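Local coordinates for conserved hypothetical protein (Staphylococcus aureus subsp. aureus, PDB 1TSJ), which is of unknown function but belongs to the glyoxalase clan, in a family named after 3-demethylubiquinone-9 3-methyltransferase, at residues A[27-38]-A[48-58]. Residues are numbered along the deposited sequence; the frame is centred on the assembly and turned at random.
Sequences FEDSEIITMAKY and TVQHSIFTLNG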
loop_
_atom_site.group_PDB
_atom_site.type_symbol
_atom_site.label_atom_id
_atom_site.label_comp_id
_atom_site.label_asym_id
_atom_site.label_seq_id
_atom_site.Cartn_x
_atom_site.Cartn_y
_atom_site.Cartn_z
ATOM N N PHE A 27 -16.490 -1.520 12.150
ATOM C CA PHE A 27 -15.581 -2.429 12.867
ATOM C C PHE A 27 -15.198 -1.673 14.093
ATOM O O PHE A 27 -15.067 -0.439 14.057
ATOM C CB PHE A 27 -14.237 -2.818 12.113
ATOM C CG PHE A 27 -14.468 -3.640 10.942
ATOM C CD1 PHE A 27 -14.987 -3.088 9.811
ATOM C CD2 PHE A 27 -14.302 -5.002 10.974
ATOM C CE1 PHE A 27 -15.331 -3.854 8.692
ATOM C CE2 PHE A 27 -14.619 -5.775 9.851
ATOM C CZ PHE A 27 -15.103 -5.148 8.719
ATOM N N GLU A 28 -14.896 -2.420 15.118
ATOM C CA GLU A 28 -14.777 -1.918 16.379
ATOM C C GLU A 28 -13.526 -1.170 16.539
ATOM O O GLU A 28 -13.571 0.054 16.478
ATOM C CB GLU A 28 -14.867 -3.032 17.423
ATOM C CG GLU A 28 -16.302 -3.376 17.819
ATOM C CD GLU A 28 -16.362 -4.237 19.128
ATOM O OE1 GLU A 28 -17.402 -4.955 19.207
ATOM O OE2 GLU A 28 -15.381 -4.240 20.029
ATOM N N ASP A 29 -12.436 -1.793 16.869
ATOM C CA ASP A 29 -11.348 -1.016 17.489
ATOM C C ASP A 29 -10.619 -0.280 16.368
ATOM O O ASP A 29 -9.459 -0.501 16.100
ATOM C CB ASP A 29 -10.441 -1.992 18.203
ATOM C CG ASP A 29 -9.088 -1.443 18.535
ATOM O OD1 ASP A 29 -9.042 -0.192 18.751
ATOM O OD2 ASP A 29 -8.035 -2.197 18.663
ATOM N N SER A 30 -11.284 0.629 15.699
ATOM C CA SER A 30 -10.777 1.094 14.448
ATOM C C SER A 30 -10.801 2.651 14.340
ATOM O O SER A 30 -11.377 3.277 15.080
ATOM C CB SER A 30 -11.524 0.327 13.396
ATOM O OG SER A 30 -12.716 0.930 13.295
ATOM N N GLU A 31 -10.003 3.256 13.493
ATOM C CA GLU A 31 -9.743 4.662 13.535
ATOM C C GLU A 31 -8.977 5.113 12.294
ATOM O O GLU A 31 -8.080 4.468 11.842
ATOM C CB GLU A 31 -8.910 4.927 14.729
ATOM C CG GLU A 31 -8.686 6.414 14.868
ATOM C CD GLU A 31 -7.770 6.815 16.027
ATOM O OE1 GLU A 31 -7.161 5.927 16.593
ATOM O OE2 GLU A 31 -7.647 8.043 16.330
ATOM N N ILE A 32 -9.321 6.264 11.741
ATOM C CA ILE A 32 -8.521 6.822 10.716
ATOM C C ILE A 32 -7.238 7.425 11.329
ATOM O O ILE A 32 -7.327 8.394 12.080
ATOM C CB ILE A 32 -9.299 7.834 9.946
ATOM C CG1 ILE A 32 -10.220 7.129 8.965
ATOM C CG2 ILE A 32 -8.386 8.632 9.088
ATOM C CD1 ILE A 32 -11.315 8.045 8.297
ATOM N N ILE A 33 -6.056 6.842 11.050
ATOM C CA ILE A 33 -4.924 7.478 11.558
ATOM C C ILE A 33 -4.301 8.556 10.622
ATOM O O ILE A 33 -3.699 9.451 11.077
ATOM C CB ILE A 33 -3.925 6.491 12.267
ATOM C CG1 ILE A 33 -2.660 6.353 11.504
ATOM C CG2 ILE A 33 -4.513 5.076 12.564
ATOM C CD1 ILE A 33 -1.662 7.484 11.767
ATOM N N THR A 34 -4.544 8.583 9.332
ATOM C CA THR A 34 -3.804 9.455 8.398
ATOM C C THR A 34 -4.673 9.471 7.167
ATOM O O THR A 34 -5.065 8.409 6.637
ATOM C CB THR A 34 -2.404 8.819 8.021
ATOM O OG1 THR A 34 -1.362 9.102 9.034
ATOM C CG2 THR A 34 -1.823 9.256 6.571
HETATM N N MSE A 35 -5.030 10.682 6.760
HETATM C CA MSE A 35 -5.521 10.925 5.491
HETATM C C MSE A 35 -4.894 12.099 4.837
HETATM O O MSE A 35 -4.933 13.202 5.398
HETATM C CB MSE A 35 -6.955 11.259 5.630
HETATM C CG MSE A 35 -7.789 10.131 5.494
HETATM SE SE MSE A 35 -9.284 10.441 4.298
HETATM C CE MSE A 35 -9.999 8.491 4.401
ATOM N N ALA A 36 -4.432 11.930 3.598
ATOM C CA ALA A 36 -3.912 13.026 2.830
ATOM C C ALA A 36 -4.605 13.032 1.524
ATOM O O ALA A 36 -4.648 12.008 0.895
ATOM C CB ALA A 36 -2.470 12.924 2.666
ATOM N N LYS A 37 -5.178 14.195 1.150
ATOM C CA LYS A 37 -5.853 14.378 -0.129
ATOM C C LYS A 37 -4.957 14.998 -1.180
ATOM O O LYS A 37 -3.925 15.651 -0.856
ATOM C CB LYS A 37 -7.003 15.314 0.015
ATOM C CG LYS A 37 -7.861 15.208 1.271
ATOM C CD LYS A 37 -8.499 13.867 1.464
ATOM C CE LYS A 37 -9.872 13.971 2.220
ATOM N NZ LYS A 37 -11.004 14.368 1.293
ATOM N N TYR A 38 -5.337 14.858 -2.424
ATOM C CA TYR A 38 -4.670 15.607 -3.478
ATOM C C TYR A 38 -5.025 17.101 -3.586
ATOM O O TYR A 38 -6.234 17.463 -3.645
ATOM C CB TYR A 38 -4.997 14.997 -4.825
ATOM C CG TYR A 38 -4.287 13.657 -5.032
ATOM C CD1 TYR A 38 -5.069 12.503 -5.281
ATOM C CD2 TYR A 38 -2.824 13.574 -5.027
ATOM C CE1 TYR A 38 -4.517 11.366 -5.470
ATOM C CE2 TYR A 38 -2.227 12.412 -5.211
ATOM C CZ TYR A 38 -3.106 11.297 -5.424
ATOM O OH TYR A 38 -2.628 10.027 -5.586
ATOM N N THR A 48 -9.450 13.894 -3.620
ATOM C CA THR A 48 -9.153 12.486 -3.498
ATOM C C THR A 48 -8.079 12.072 -2.499
ATOM O O THR A 48 -7.205 12.865 -2.178
ATOM C CB THR A 48 -8.773 11.953 -4.836
ATOM O OG1 THR A 48 -9.947 12.054 -5.671
ATOM C CG2 THR A 48 -8.546 10.405 -4.725
ATOM N N VAL A 49 -8.133 10.824 -2.002
ATOM C CA VAL A 49 -7.141 10.364 -1.017
ATOM C C VAL A 49 -5.849 10.027 -1.729
ATOM O O VAL A 49 -5.849 9.388 -2.750
ATOM C CB VAL A 49 -7.687 9.210 -0.205
ATOM C CG1 VAL A 49 -6.635 8.712 0.645
ATOM C CG2 VAL A 49 -8.779 9.719 0.635
ATOM N N GLN A 50 -4.763 10.512 -1.197
ATOM C CA GLN A 50 -3.449 10.195 -1.696
ATOM C C GLN A 50 -2.896 9.174 -0.795
ATOM O O GLN A 50 -2.181 8.298 -1.180
ATOM C CB GLN A 50 -2.547 11.400 -1.551
ATOM C CG GLN A 50 -1.039 11.270 -1.943
ATOM C CD GLN A 50 -0.344 12.706 -1.824
ATOM O OE1 GLN A 50 0.668 13.021 -2.575
ATOM N NE2 GLN A 50 -0.925 13.623 -0.943
ATOM N N HIS A 51 -3.175 9.332 0.469
ATOM C CA HIS A 51 -2.578 8.421 1.369
ATOM C C HIS A 51 -3.533 8.346 2.578
ATOM O O HIS A 51 -3.818 9.387 3.144
ATOM C CB HIS A 51 -1.144 8.925 1.728
ATOM C CG HIS A 51 -0.393 8.042 2.732
ATOM N ND1 HIS A 51 0.148 8.547 3.929
ATOM C CD2 HIS A 51 -0.075 6.689 2.706
ATOM C CE1 HIS A 51 0.759 7.549 4.579
ATOM N NE2 HIS A 51 0.652 6.421 3.858
ATOM N N SER A 52 -3.993 7.125 2.956
ATOM C CA SER A 52 -4.729 6.864 4.221
ATOM C C SER A 52 -4.129 5.660 4.910
ATOM O O SER A 52 -3.824 4.694 4.318
ATOM C CB SER A 52 -6.252 6.578 3.977
ATOM O OG SER A 52 -7.075 6.873 5.139
ATOM N N ILE A 53 -4.023 5.754 6.212
ATOM C CA ILE A 53 -3.712 4.655 7.052
ATOM C C ILE A 53 -4.791 4.617 8.124
ATOM O O ILE A 53 -4.977 5.568 8.862
ATOM C CB ILE A 53 -2.383 4.870 7.705
ATOM C CG1 ILE A 53 -1.305 4.871 6.671
ATOM C CG2 ILE A 53 -2.104 3.814 8.705
ATOM C CD1 ILE A 53 -0.038 5.168 7.253
ATOM N N PHE A 54 -5.454 3.487 8.235
ATOM C CA PHE A 54 -6.510 3.340 9.173
ATOM C C PHE A 54 -6.383 2.009 9.882
ATOM O O PHE A 54 -5.659 1.126 9.489
ATOM C CB PHE A 54 -7.825 3.598 8.445
ATOM C CG PHE A 54 -8.119 2.688 7.284
ATOM C CD1 PHE A 54 -7.589 2.865 6.076
ATOM C CD2 PHE A 54 -8.989 1.610 7.419
ATOM C CE1 PHE A 54 -7.907 1.887 5.017
ATOM C CE2 PHE A 54 -9.283 0.785 6.435
ATOM C CZ PHE A 54 -8.766 0.898 5.257
ATOM N N THR A 55 -7.095 1.892 10.949
ATOM C CA THR A 55 -7.221 0.675 11.753
ATOM C C THR A 55 -8.598 0.019 11.601
ATOM O O THR A 55 -9.562 0.701 11.344
ATOM C CB THR A 55 -7.021 1.138 13.182
ATOM O OG1 THR A 55 -5.637 1.483 13.333
ATOM C CG2 THR A 55 -7.056 0.079 14.062
ATOM N N LEU A 56 -8.669 -1.321 11.692
ATOM C CA LEU A 56 -9.901 -2.090 11.796
ATOM C C LEU A 56 -9.528 -3.171 12.764
ATOM O O LEU A 56 -8.676 -4.010 12.401
ATOM C CB LEU A 56 -10.294 -2.805 10.505
ATOM C CG LEU A 56 -10.526 -1.962 9.264
ATOM C CD1 LEU A 56 -11.080 -2.719 7.963
ATOM C CD2 LEU A 56 -11.426 -0.947 9.567
ATOM N N ASN A 57 -10.171 -3.200 13.920
ATOM C CA ASN A 57 -9.830 -4.101 15.003
ATOM C C ASN A 57 -8.430 -4.029 15.385
ATOM O O ASN A 57 -7.819 -4.972 15.585
ATOM C CB ASN A 57 -10.219 -5.518 14.629
ATOM C CG ASN A 57 -11.737 -5.633 14.536
ATOM O OD1 ASN A 57 -12.370 -5.894 15.601
ATOM N ND2 ASN A 57 -12.351 -5.227 13.384
ATOM N N GLY A 58 -7.881 -2.858 15.392
ATOM C CA GLY A 58 -6.469 -2.662 15.728
ATOM C C GLY A 58 -5.471 -3.100 14.660
ATOM O O GLY A 58 -4.234 -3.127 14.899
#
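Y38 lays its ring across the side chain of Q50 at one end of a two-stranded antiparallel pairing, a worked example of how a hairpin absorbs irregularities in register. A CH-pi contact places Q50 CB 4.0 Å from the centroid of the Y38 ring, over one face and offset toward the rim, while T48 CB meets the same ring at its edge, in plane. The Q50 chain is extended, with CG anti to the backbone N (chi1 176°), which carries CG and the amide on past Y38 CE2; ring and amide planes are inclined by 42°. A36 O accepts from two backbone donors, Q50 N at 2.6 Å and H51 N at 3.1 Å. Two residues, Q50 and H51, are set against the single A36, which makes a classic beta bulge. A second classic bulge sets I33 and T34 opposite I53, whose O takes a bond from I33 N and a weak one from T34 N. I33 CG1 packs alongside I53 CG2 at 3.8 Å. On the face that carries I32, M35, S52 and F54, the selenium of M35, a selenomethionine, reaches V49 CG2 (3.8 Å), and I32 CG1 meets F54 CB; I32 and M35 also rest on V20 of helix 16-26. At the far end N57 brings ND2 to the edge of the F27 ring, the two planes nearly perpendicular. Strand 49-56 also pairs with strand 59-64. Strands 31-37 and 49-56 form an antiparallel beta hairpin interrupted by two classic bulges, its helix-facing side packed on helix 16-26 in a fold consistent with the glyoxalase clan.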